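Local coordinates for probable disease resistance protein At5g66900 (Arabidopsis thaliana, PDB 7L7W), which acts as a plant helper immune receptor, a class of calcium-permeable nonselective cation channels, with a pore probably built from its N-terminal RPW8-type domain, at residues Ala18-Leu23 and Lys57-Gln62. The protein carries 2 engineered substitutions. Residues are numbered along the deposited sequence; the frame is centred on the assembly and turned at random.
Sequences AVFSKL and KIDSMQ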
ATOM      1  N   ALA A  18     -19.123  -7.231  34.195  1.00102.33           N
ATOM      2  CA  ALA A  18     -18.627  -6.396  33.100  1.00 93.03           C
ATOM      3  C   ALA A  18     -19.072  -6.909  31.734  1.00 91.30           C
ATOM      4  O   ALA A  18     -18.830  -8.068  31.390  1.00 94.68           O
ATOM      5  CB  ALA A  18     -17.099  -6.331  33.140  1.00 90.62           C
ATOM      6  N   VAL A  19     -19.692  -6.039  30.938  1.00 87.54           N
ATOM      7  CA  VAL A  19     -20.139  -6.425  29.602  1.00 86.33           C
ATOM      8  C   VAL A  19     -19.734  -5.386  28.550  1.00 85.41           C
ATOM      9  O   VAL A  19     -19.066  -5.733  27.573  1.00 77.89           O
ATOM     10  CB  VAL A  19     -21.654  -6.703  29.585  1.00 92.89           C
ATOM     11  CG1 VAL A  19     -21.940  -8.010  30.300  1.00 98.08           C
ATOM     12  CG2 VAL A  19     -22.427  -5.571  30.240  1.00 82.23           C
ATOM     13  N   PHE A  20     -20.122  -4.112  28.716  1.00 83.14           N
ATOM     14  CA  PHE A  20     -19.559  -3.060  27.861  1.00 72.57           C
ATOM     15  C   PHE A  20     -18.040  -3.066  27.931  1.00 72.04           C
ATOM     16  O   PHE A  20     -17.356  -3.051  26.901  1.00 78.49           O
ATOM     17  CB  PHE A  20     -20.071  -1.677  28.268  1.00 71.98           C
ATOM     18  CG  PHE A  20     -21.439  -1.354  27.773  1.00 80.49           C
ATOM     19  CD1 PHE A  20     -21.656  -1.086  26.440  1.00 70.58           C
ATOM     20  CD2 PHE A  20     -22.509  -1.278  28.653  1.00 81.90           C
ATOM     21  CE1 PHE A  20     -22.914  -0.772  25.986  1.00 70.38           C
ATOM     22  CE2 PHE A  20     -23.768  -0.962  28.197  1.00 76.95           C
ATOM     23  CZ  PHE A  20     -23.967  -0.710  26.857  1.00 66.93           C
ATOM     24  N   SER A  21     -17.497  -3.086  29.149  1.00 72.72           N
ATOM     25  CA  SER A  21     -16.056  -3.019  29.329  1.00 72.93           C
ATOM     26  C   SER A  21     -15.372  -4.307  28.885  1.00 74.39           C
ATOM     27  O   SER A  21     -14.225  -4.269  28.418  1.00 68.06           O
ATOM     28  CB  SER A  21     -15.739  -2.690  30.788  1.00 76.40           C
ATOM     29  OG  SER A  21     -16.276  -3.676  31.647  1.00 86.94           O
ATOM     30  N   LYS A  22     -16.067  -5.444  28.971  1.00 69.09           N
ATOM     31  CA  LYS A  22     -15.496  -6.698  28.483  1.00 70.57           C
ATOM     32  C   LYS A  22     -15.369  -6.684  26.958  1.00 75.52           C
ATOM     33  O   LYS A  22     -14.296  -6.978  26.386  1.00 74.88           O
ATOM     34  CB  LYS A  22     -16.371  -7.855  28.970  1.00 69.61           C
ATOM     35  CG  LYS A  22     -16.309  -9.115  28.145  1.00 81.49           C
ATOM     36  CD  LYS A  22     -17.419 -10.087  28.529  1.00 77.61           C
ATOM     37  CE  LYS A  22     -17.007 -10.958  29.701  1.00 88.99           C
ATOM     38  NZ  LYS A  22     -17.160 -12.411  29.385  1.00 98.75           N
ATOM     39  N   LEU A  23     -16.461  -6.317  26.285  1.00 67.70           N
ATOM     40  CA  LEU A  23     -16.446  -6.180  24.839  1.00 72.51           C
ATOM     41  C   LEU A  23     -15.488  -5.087  24.374  1.00 72.00           C
ATOM     42  O   LEU A  23     -14.970  -5.163  23.260  1.00 69.17           O
ATOM     43  CB  LEU A  23     -17.868  -5.930  24.344  1.00 67.15           C
ATOM     44  CG  LEU A  23     -18.054  -5.499  22.894  1.00 80.45           C
ATOM     45  CD1 LEU A  23     -18.130  -6.735  22.022  1.00 87.57           C
ATOM     46  CD2 LEU A  23     -19.349  -4.690  22.744  1.00 80.31           C
ATOM     47  N   LYS A  57     -17.408   1.926  34.796  1.00 70.79           N
ATOM     48  CA  LYS A  57     -18.357   2.446  35.769  1.00 79.47           C
ATOM     49  C   LYS A  57     -19.792   2.412  35.256  1.00 79.90           C
ATOM     50  O   LYS A  57     -20.715   2.388  36.074  1.00 79.22           O
ATOM     51  CB  LYS A  57     -17.964   3.855  36.237  1.00 80.12           C
ATOM     52  CG  LYS A  57     -18.267   4.996  35.306  1.00 78.88           C
ATOM     53  CD  LYS A  57     -17.713   6.306  35.884  1.00 91.16           C
ATOM     54  CE  LYS A  57     -16.178   6.395  35.809  1.00 87.48           C
ATOM     55  NZ  LYS A  57     -15.638   7.639  36.463  1.00 91.44           N
ATOM     56  N   ILE A  58     -20.007   2.366  33.935  1.00 76.28           N
ATOM     57  CA  ILE A  58     -21.347   2.070  33.422  1.00 71.94           C
ATOM     58  C   ILE A  58     -21.758   0.644  33.772  1.00 75.54           C
ATOM     59  O   ILE A  58     -22.902   0.398  34.177  1.00 83.27           O
ATOM     60  CB  ILE A  58     -21.419   2.313  31.904  1.00 70.85           C
ATOM     61  CG1 ILE A  58     -21.530   3.806  31.592  1.00 64.96           C
ATOM     62  CG2 ILE A  58     -22.595   1.549  31.279  1.00 70.24           C
ATOM     63  CD1 ILE A  58     -21.591   4.081  30.131  1.00 66.17           C
ATOM     64  N   ASP A  59     -20.845  -0.322  33.620  1.00 76.08           N
ATOM     65  CA  ASP A  59     -21.173  -1.694  34.007  1.00 83.91           C
ATOM     66  C   ASP A  59     -21.370  -1.845  35.509  1.00 84.16           C
ATOM     67  O   ASP A  59     -22.122  -2.721  35.944  1.00 85.91           O
ATOM     68  CB  ASP A  59     -20.097  -2.672  33.536  1.00 83.98           C
ATOM     69  CG  ASP A  59     -20.036  -2.807  32.019  1.00 95.75           C
ATOM     70  OD1 ASP A  59     -19.859  -1.804  31.294  1.00 93.59           O
ATOM     71  OD2 ASP A  59     -20.148  -3.952  31.530  1.00 98.24           O
ATOM     72  N   SER A  60     -20.655  -1.065  36.318  1.00 79.70           N
ATOM     73  CA  SER A  60     -20.860  -1.152  37.758  1.00 79.50           C
ATOM     74  C   SER A  60     -22.241  -0.649  38.139  1.00 84.41           C
ATOM     75  O   SER A  60     -22.796  -1.087  39.146  1.00 87.90           O
ATOM     76  CB  SER A  60     -19.780  -0.367  38.499  1.00 76.37           C
ATOM     77  OG  SER A  60     -19.946   1.016  38.292  1.00 74.05           O
ATOM     78  N   MET A  61     -22.820   0.245  37.335  1.00 77.01           N
ATOM     79  CA  MET A  61     -24.136   0.809  37.591  1.00 71.23           C
ATOM     80  C   MET A  61     -25.250   0.046  36.903  1.00 74.28           C
ATOM     81  O   MET A  61     -26.230   0.660  36.472  1.00 79.09           O
ATOM     82  CB  MET A  61     -24.176   2.266  37.151  1.00 69.01           C
ATOM     83  CG  MET A  61     -23.162   3.158  37.812  1.00 68.60           C
ATOM     84  SD  MET A  61     -23.252   4.809  37.083  1.00 80.74           S
ATOM     85  CE  MET A  61     -25.014   5.128  37.149  1.00 83.56           C
ATOM     86  N   GLN A  62     -25.147  -1.278  36.807  1.00 79.45           N
ATOM     87  CA  GLN A  62     -26.120  -2.027  36.018  1.00 86.28           C
ATOM     88  C   GLN A  62     -27.524  -1.967  36.607  1.00 89.99           C
ATOM     89  O   GLN A  62     -28.502  -2.167  35.873  1.00 85.97           O
ATOM     90  CB  GLN A  62     -25.666  -3.480  35.876  1.00 94.12           C
ATOM     91  CG  GLN A  62     -26.194  -4.186  34.629  1.00 94.98           C
ATOM     92  CD  GLN A  62     -25.497  -5.520  34.372  1.00100.62           C
ATOM     93  OE1 GLN A  62     -24.320  -5.704  34.715  1.00 92.88           O
ATOM     94  NE2 GLN A  62     -26.224  -6.457  33.764  1.00103.49           N
TER
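The start of helix 20-32 is met by a carboxylate from the last turn of helix 38-60: Asp59 reaches across to the backbone around Val19, the N-cap residue, and the first amides of the helix, Phe20 and Ser21. CG of Asp59 stands anti to its own carbonyl carbon (chi1 -67°), which aims the carboxylate off its helix and at these N-H groups. OD1 accepts a weak bond from Ser21 N at 3.4 Å, with an N-H...O angle of 142°. OD2 lies near the amides of Val19 and Phe20, but its modelled position is too close to Val19 N, so the finer geometry there is doubtful. The partial positive charge at a helix start would probably favour the charged carboxylate here. OD1 also lies in the plane of the Phe20 ring, at its edge, 3.8 Å from CD2, while ring and carboxylate planes are almost perpendicular at 86°. Beside this polar contact runs an apolar seam: CG2 of Ile58, anti to its backbone N, approaches Phe20 CD2 obliquely at 3.9 Å. Phe67 stacks edge-to-face with the Phe20 ring and also touches Val19 and Ile58, whereas Leu75 of helix 70-88 and Leu119 of helix 119-127 carry the seam onward from Phe20 and Ile58 respectively. On helix 38-60 itself, Ser60 OG donates to Lys57 O at 2.7 Å, a side-chain bond within its final turn. The Val19 side chain has no acceptor to offer, and a carboxylate from a second helix meets the N-terminal amides instead, a helix-to-helix join within the RPW8-type four-helix bundle.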